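Local coordinates for protein putative esterase/lipase/thioesterase (Silicibacter sp., PDB 2PBL) that is a putative esterase, lipase or thioesterase of the alpha/beta-hydrolase fold and probably hydrolyses ester or thioester bonds, at residues 18-21 / 22-26; 106-109 / 110-113; 185-188 / 189-192. All coordinates share one frame; numbering follows the deposited sequence.

Contact 1: 18-21 / 22-26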
loop_
_atom_site.group_PDB
_atom_site.type_symbol
_atom_site.label_atom_id
_atom_site.label_comp_id
_atom_site.label_asym_id
_atom_site.label_seq_id
_atom_site.Cartn_x
_atom_site.Cartn_y
_atom_site.Cartn_z
ATOM N N ALA A 18 -12.383 4.450 -15.890
ATOM C CA ALA A 18 -12.440 5.909 -15.847
ATOM C C ALA A 18 -13.225 6.472 -14.689
ATOM O O ALA A 18 -13.017 7.639 -14.266
ATOM C CB ALA A 18 -13.089 6.413 -17.137
ATOM N N ASP A 19 -14.171 5.687 -14.216
ATOM C CA ASP A 19 -15.009 6.135 -13.149
ATOM C C ASP A 19 -14.410 5.944 -11.762
ATOM O O ASP A 19 -14.863 6.563 -10.832
ATOM C CB ASP A 19 -16.332 5.397 -13.215
ATOM C CG ASP A 19 -17.109 5.689 -14.524
ATOM O OD1 ASP A 19 -17.051 6.849 -15.020
ATOM O OD2 ASP A 19 -17.777 4.751 -15.031
ATOM N N TYR A 20 -13.397 5.100 -11.615
ATOM C CA TYR A 20 -12.866 4.874 -10.257
ATOM C C TYR A 20 -12.286 6.127 -9.559
ATOM O O TYR A 20 -12.638 6.379 -8.418
ATOM C CB TYR A 20 -11.899 3.677 -10.239
ATOM C CG TYR A 20 -12.661 2.364 -10.288
ATOM C CD1 TYR A 20 -12.986 1.756 -11.500
ATOM C CD2 TYR A 20 -13.063 1.730 -9.116
ATOM C CE1 TYR A 20 -13.699 0.547 -11.529
ATOM C CE2 TYR A 20 -13.773 0.538 -9.141
ATOM C CZ TYR A 20 -14.097 -0.039 -10.346
ATOM O OH TYR A 20 -14.795 -1.216 -10.358
ATOM N N PRO A 21 -11.373 6.862 -10.206
ATOM C CA PRO A 21 -10.783 8.037 -9.549
ATOM C C PRO A 21 -11.779 9.028 -8.997
ATOM O O PRO A 21 -11.660 9.430 -7.841
ATOM C CB PRO A 21 -9.873 8.616 -10.623
ATOM C CG PRO A 21 -9.445 7.433 -11.381
ATOM C CD PRO A 21 -10.708 6.596 -11.490
ATOM N N PRO A 22 -12.748 9.457 -9.815
ATOM C CA PRO A 22 -13.696 10.406 -9.245
ATOM C C PRO A 22 -14.529 9.851 -8.092
ATOM O O PRO A 22 -14.806 10.563 -7.107
ATOM C CB PRO A 22 -14.570 10.790 -10.444
ATOM C CG PRO A 22 -14.373 9.770 -11.437
ATOM C CD PRO A 22 -13.019 9.193 -11.240
ATOM N N ARG A 23 -14.916 8.582 -8.190
ATOM C CA ARG A 23 -15.747 7.999 -7.159
ATOM C C ARG A 23 -14.968 7.773 -5.865
ATOM O O ARG A 23 -15.534 7.881 -4.786
ATOM C CB ARG A 23 -16.352 6.696 -7.633
ATOM C CG ARG A 23 -17.315 6.938 -8.777
ATOM C CD ARG A 23 -17.751 5.669 -9.395
ATOM N NE ARG A 23 -18.634 5.949 -10.525
ATOM C CZ ARG A 23 -19.225 5.015 -11.268
ATOM N NH1 ARG A 23 -19.031 3.725 -11.013
ATOM N NH2 ARG A 23 -20.001 5.384 -12.273
ATOM N N TRP A 24 -13.701 7.415 -5.993
ATOM C CA TRP A 24 -12.841 7.241 -4.810
ATOM C C TRP A 24 -12.693 8.553 -4.079
ATOM O O TRP A 24 -12.831 8.607 -2.858
ATOM C CB TRP A 24 -11.446 6.761 -5.196
ATOM C CG TRP A 24 -11.313 5.361 -5.615
ATOM C CD1 TRP A 24 -12.005 4.291 -5.153
ATOM C CD2 TRP A 24 -10.357 4.851 -6.538
ATOM N NE1 TRP A 24 -11.553 3.151 -5.768
ATOM C CE2 TRP A 24 -10.538 3.464 -6.608
ATOM C CE3 TRP A 24 -9.354 5.432 -7.311
ATOM C CZ2 TRP A 24 -9.764 2.645 -7.436
ATOM C CZ3 TRP A 24 -8.595 4.617 -8.146
ATOM C CH2 TRP A 24 -8.813 3.241 -8.195
ATOM N N ALA A 25 -12.410 9.606 -4.856
ATOM C CA ALA A 25 -12.213 10.959 -4.313
ATOM C C ALA A 25 -13.431 11.414 -3.590
ATOM O O ALA A 25 -13.342 11.981 -2.517
ATOM C CB ALA A 25 -11.910 11.932 -5.451
ATOM N N ALA A 26 -14.592 11.204 -4.205
ATOM C CA ALA A 26 -15.857 11.582 -3.603
ATOM C C ALA A 26 -16.164 10.773 -2.335
ATOM O O ALA A 26 -16.631 11.335 -1.313
ATOM C CB ALA A 26 -16.996 11.392 -4.642
#

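Contact 2: 106-109 / 110-113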
loop_
_atom_site.group_PDB
_atom_site.type_symbol
_atom_site.label_atom_id
_atom_site.label_comp_id
_atom_site.label_asym_id
_atom_site.label_seq_id
_atom_site.Cartn_x
_atom_site.Cartn_y
_atom_site.Cartn_z
ATOM N N GLU A 106 9.937 13.272 -9.785
ATOM C CA GLU A 106 10.562 14.212 -8.862
ATOM C C GLU A 106 11.506 13.467 -7.930
ATOM O O GLU A 106 12.615 13.943 -7.629
ATOM C CB GLU A 106 9.522 14.981 -8.045
ATOM C CG GLU A 106 8.692 16.043 -8.811
ATOM C CD GLU A 106 7.660 15.491 -9.809
ATOM O OE1 GLU A 106 6.759 14.736 -9.372
ATOM O OE2 GLU A 106 7.716 15.877 -11.015
ATOM N N VAL A 107 11.052 12.318 -7.441
ATOM C CA VAL A 107 11.872 11.452 -6.611
ATOM C C VAL A 107 12.049 10.075 -7.265
ATOM O O VAL A 107 11.446 9.777 -8.319
ATOM C CB VAL A 107 11.269 11.309 -5.178
ATOM C CG1 VAL A 107 11.183 12.666 -4.536
ATOM C CG2 VAL A 107 9.906 10.614 -5.179
ATOM N N ARG A 108 12.901 9.251 -6.670
ATOM C CA ARG A 108 13.084 7.912 -7.147
ATOM C C ARG A 108 12.267 7.020 -6.216
ATOM O O ARG A 108 11.909 7.416 -5.093
ATOM C CB ARG A 108 14.537 7.487 -7.100
ATOM C CG ARG A 108 15.472 8.250 -8.033
ATOM C CD ARG A 108 16.920 7.813 -7.821
ATOM N NE ARG A 108 17.076 6.397 -8.139
ATOM C CZ ARG A 108 17.248 5.925 -9.365
ATOM N NH1 ARG A 108 17.317 6.753 -10.417
ATOM N NH2 ARG A 108 17.345 4.616 -9.534
ATOM N N ILE A 109 11.962 5.826 -6.708
ATOM C CA ILE A 109 11.232 4.845 -5.915
ATOM C C ILE A 109 11.957 4.571 -4.591
ATOM O O ILE A 109 11.321 4.436 -3.534
ATOM C CB ILE A 109 11.020 3.535 -6.704
ATOM C CG1 ILE A 109 9.999 3.755 -7.825
ATOM C CG2 ILE A 109 10.583 2.392 -5.764
ATOM C CD1 ILE A 109 9.890 2.576 -8.765
ATOM N N SER A 110 13.275 4.448 -4.642
ATOM C CA SER A 110 14.034 4.227 -3.384
ATOM C C SER A 110 13.829 5.332 -2.350
ATOM O O SER A 110 13.880 5.091 -1.137
ATOM C CB SER A 110 15.523 4.023 -3.655
ATOM O OG SER A 110 16.113 5.204 -4.177
ATOM N N GLU A 111 13.660 6.560 -2.822
ATOM C CA GLU A 111 13.354 7.686 -1.930
ATOM C C GLU A 111 11.936 7.570 -1.394
ATOM O O GLU A 111 11.639 7.962 -0.274
ATOM C CB GLU A 111 13.474 9.026 -2.655
ATOM C CG GLU A 111 14.830 9.310 -3.213
ATOM C CD GLU A 111 14.866 10.650 -3.894
ATOM O OE1 GLU A 111 14.947 11.696 -3.182
ATOM O OE2 GLU A 111 14.806 10.633 -5.134
ATOM N N ILE A 112 11.024 7.074 -2.227
ATOM C CA ILE A 112 9.662 6.871 -1.765
ATOM C C ILE A 112 9.606 5.845 -0.625
ATOM O O ILE A 112 8.896 5.992 0.385
ATOM C CB ILE A 112 8.703 6.429 -2.920
ATOM C CG1 ILE A 112 8.671 7.498 -4.034
ATOM C CG2 ILE A 112 7.271 6.258 -2.342
ATOM C CD1 ILE A 112 7.832 7.135 -5.231
ATOM N N THR A 113 10.354 4.778 -0.806
ATOM C CA THR A 113 10.508 3.759 0.226
ATOM C C THR A 113 10.946 4.383 1.585
ATOM O O THR A 113 10.366 4.094 2.665
ATOM C CB THR A 113 11.507 2.705 -0.353
ATOM O OG1 THR A 113 10.777 1.971 -1.359
ATOM C CG2 THR A 113 11.920 1.723 0.712
HETATM O O HOH W 1 17.839 5.196 -6.055
#

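Contact 3: 185-188 / 189-192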
loop_
_atom_site.group_PDB
_atom_site.type_symbol
_atom_site.label_atom_id
_atom_site.label_comp_id
_atom_site.label_asym_id
_atom_site.label_seq_id
_atom_site.Cartn_x
_atom_site.Cartn_y
_atom_site.Cartn_z
ATOM N N LYS A 185 13.357 5.956 -13.791
ATOM C CA LYS A 185 14.769 6.129 -14.144
ATOM C C LYS A 185 15.682 5.147 -13.442
ATOM O O LYS A 185 16.755 5.522 -12.948
ATOM C CB LYS A 185 15.224 7.587 -13.920
ATOM C CG LYS A 185 14.424 8.625 -14.740
ATOM C CD LYS A 185 14.787 10.056 -14.362
ATOM C CE LYS A 185 13.751 11.080 -14.895
ATOM N NZ LYS A 185 13.749 11.205 -16.398
HETATM N N MSE A 186 15.248 3.890 -13.386
HETATM C CA MSE A 186 16.004 2.820 -12.757
HETATM C C MSE A 186 16.846 2.053 -13.748
HETATM O O MSE A 186 16.450 1.895 -14.912
HETATM C CB MSE A 186 15.070 1.815 -12.126
HETATM C CG MSE A 186 14.308 2.356 -10.942
HETATM SE SE MSE A 186 13.273 0.885 -10.146
HETATM C CE MSE A 186 11.861 0.547 -11.529
ATOM N N ASP A 187 18.020 1.613 -13.292
ATOM C CA ASP A 187 18.834 0.647 -14.026
ATOM C C ASP A 187 18.601 -0.700 -13.366
ATOM O O ASP A 187 17.901 -0.776 -12.351
ATOM C CB ASP A 187 20.344 1.009 -14.102
ATOM C CG ASP A 187 21.042 1.095 -12.755
ATOM O OD1 ASP A 187 20.647 0.457 -11.753
ATOM O OD2 ASP A 187 22.068 1.796 -12.713
ATOM N N ALA A 188 19.192 -1.764 -13.889
ATOM C CA ALA A 188 18.943 -3.084 -13.333
ATOM C C ALA A 188 19.227 -3.212 -11.824
ATOM O O ALA A 188 18.408 -3.768 -11.086
ATOM C CB ALA A 188 19.726 -4.125 -14.075
ATOM N N ASP A 189 20.384 -2.731 -11.387
ATOM C CA ASP A 189 20.740 -2.799 -9.963
ATOM C C ASP A 189 19.780 -2.006 -9.065
ATOM O O ASP A 189 19.517 -2.437 -7.936
ATOM C CB ASP A 189 22.181 -2.318 -9.729
ATOM C CG ASP A 189 23.212 -3.284 -10.269
ATOM O OD1 ASP A 189 22.944 -4.499 -10.347
ATOM O OD2 ASP A 189 24.308 -2.822 -10.591
ATOM N N ALA A 190 19.288 -0.869 -9.549
ATOM C CA ALA A 190 18.322 -0.087 -8.806
ATOM C C ALA A 190 16.979 -0.846 -8.681
ATOM O O ALA A 190 16.362 -0.836 -7.619
ATOM C CB ALA A 190 18.121 1.263 -9.445
ATOM N N ALA A 191 16.550 -1.513 -9.745
ATOM C CA ALA A 191 15.303 -2.292 -9.727
ATOM C C ALA A 191 15.410 -3.447 -8.738
ATOM O O ALA A 191 14.498 -3.681 -7.910
ATOM C CB ALA A 191 14.986 -2.799 -11.095
ATOM N N ILE A 192 16.558 -4.119 -8.791
ATOM C CA ILE A 192 16.884 -5.221 -7.885
ATOM C C ILE A 192 16.912 -4.738 -6.448
ATOM O O ILE A 192 16.273 -5.328 -5.584
ATOM C CB ILE A 192 18.270 -5.856 -8.237
ATOM C CG1 ILE A 192 18.200 -6.562 -9.577
ATOM C CG2 ILE A 192 18.736 -6.914 -7.173
ATOM C CD1 ILE A 192 19.570 -6.699 -10.227
#

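Contact 1: 18-21 / 22-26
Near the N-terminal end of helix 20-35, Tyr20 and Trp24 meet one turn apart on the side turned to the protein, while Asp19 and Arg23 pair on the outer side. The aromatic side chains meet through a CH-pi interaction: Tyr20 CB sits over the face of the Trp24 six-membered ring, 3.7 Å from its centroid and only 13° off the normal. The two rings themselves meet obliquely, with planes at 49° and Tyr20 CD2 3.8 Å from Trp24 CZ2. Trp24 CG lies beside its own backbone N (chi1 -74°), which swings the indole back toward the preceding turn, and Tyr20 O comes to lie above its face, nearer the rim than the middle. That same carbonyl accepts the helical bond from Trp24 N at 2.8 Å, one of the i to i+4 bonds of this turn. Ala25 N repeats the pattern on Pro21 O at 3.1 Å, whereas Arg23 N to Asp19 O, 3.3 Å, is weak. Two prolines in succession, Pro21 and Pro22, have no N-H to give, as suits the first turn of a helix, and their rings pack tightly side by side, Pro21 CB 3.3 Å from Pro22 CD. Inward, Trp24 rests on Trp82 and Phe77 near a bound molecule of unknown identity and a probable Ser-His-Glu triad; Tyr20 meets Phe243 edge-to-face. With an alanine here instead of the tryptophan, a gap would probably open against Tyr20 CB, and Trp82 and Phe77 would lose an aromatic neighbour. Outside, the Asp19 carboxylate and the guanidinium of extended Arg23 stack nearly parallel, Asp19 CB lying 3.5 Å from Arg23 CZ over the guanidinium centre; the salt bridge, Asp19 OD2 to Arg23 NH2 at 3.6 Å, is one of charge alone, with no N-H directed at the oxygen.

Contact 2: 106-109 / 110-113
Glu111 reaches back to the backbone of Arg108, the N-cap residue of helix 109-126, and makes the one direct side-chain hydrogen bond between the two segments. Its OE2 accepts from Arg108 N at 2.8 Å, the donor coming from above the carboxylate plane, 39° out of it. With CG beside its own backbone N (chi1 -60°) and the chain extended beyond it, Glu111 lays its carboxylate across the start of the helix. This is one half of a capping box, the acid at N3 accepting from the N-H of the N-cap residue; the arginine side chain has no acceptor to return the bond to Glu111 N. Among backbone bonds, Arg108 O receives Ile112 N at 3.0 Å and, weakly, Glu111 N, while Thr113 N meets Ile109 O at 2.9 Å.

The apolar part joins the residue before the N-cap to the first turn: Val107 CG2 touches Ile112 CG1 at 3.5 Å, the two side chains crossing at about a right angle, as in a hydrophobic staple. Ile112 also packs on Leu142 and Tyr101, and Ile109 on His141 and Trp74, setting the helix start against helix 138-145.

Water links the outer side, where one molecule accepts from Arg108 NE and lies 2.6 Å from Ser110 OG. Arg108 NH1 is held by Lys185 O, and Thr113 OG1 by Glu194. Glu111 OE2 lies 5.7 Å from Arg108 NE, and the two charged groups make no direct salt bridge; the glutamate's negative charge is nonetheless likely to be favoured by the helix dipole and the nearby guanidinium.

Contact 3: 185-188 / 189-192
The carboxylate of Asp187 presents one oxygen end-on to the backbone of Ala190: OD1 accepts from Ala190 N at 2.9 Å, the donor approaching nearly along the C-O axis and the N-H pointing at it at 158°. The methyl of Ala190 flanks the same oxygen, with CB 3.5 Å from Asp187 OD1. The other flat side-chain group, the carboxylate of Asp189, keeps its distance, its OD2 lying 5.1 Å from Asp187 OD1. Asp187 CG stands between its own backbone N and carbonyl carbon (chi1 61°), a torsion that folds the carboxylate over the first turn of helix 188-193. This is a classical aspartate N-cap, in which the side chain takes up an N-H that has no preceding carbonyl within the helix; the negative charge also probably suits the positive end of the helix dipole. Backbone bonds then take over, Ala191 N to Asp187 O at 3.0 Å and Ile192 N to Ala188 O at 3.0 Å. On the buried side, Met186, present as selenomethionine just before the cap, lays its SE against Ala191 CA at 3.8 Å and Ala191 CB at 4.2 Å, in the positions of a hydrophobic staple, and its CB against Ala190 CB at 4.1 Å. Leu176 packs on the same side chain, while Asn181 ND2 donates to Met186 O, tying the loop before helix 188-193 back to helix 181-184.

Contacts 2 and 3 both open a helix in the alpha/beta-hydrolase fold, and they touch: besides the bond from Arg108 to the Lys185 carbonyl, Arg108 NH2 packs 3.4 Å from Ala190 CB and Ile109 CD1 4.0 Å from Met186 CE. Both place an acid at the helix start, but Glu111 reaches back from the third helical position to the N-cap N-H, whereas Asp187, itself the N-cap, accepts from an N-H of the first turn. Contact 2 is the more buried in its side chains, set against helix 138-145; contact 3 lies further out. Contact 1, a surface contact whose nearest atoms are about 17 Å from contact 2, relies instead on aromatic packing and a stacked ion pair.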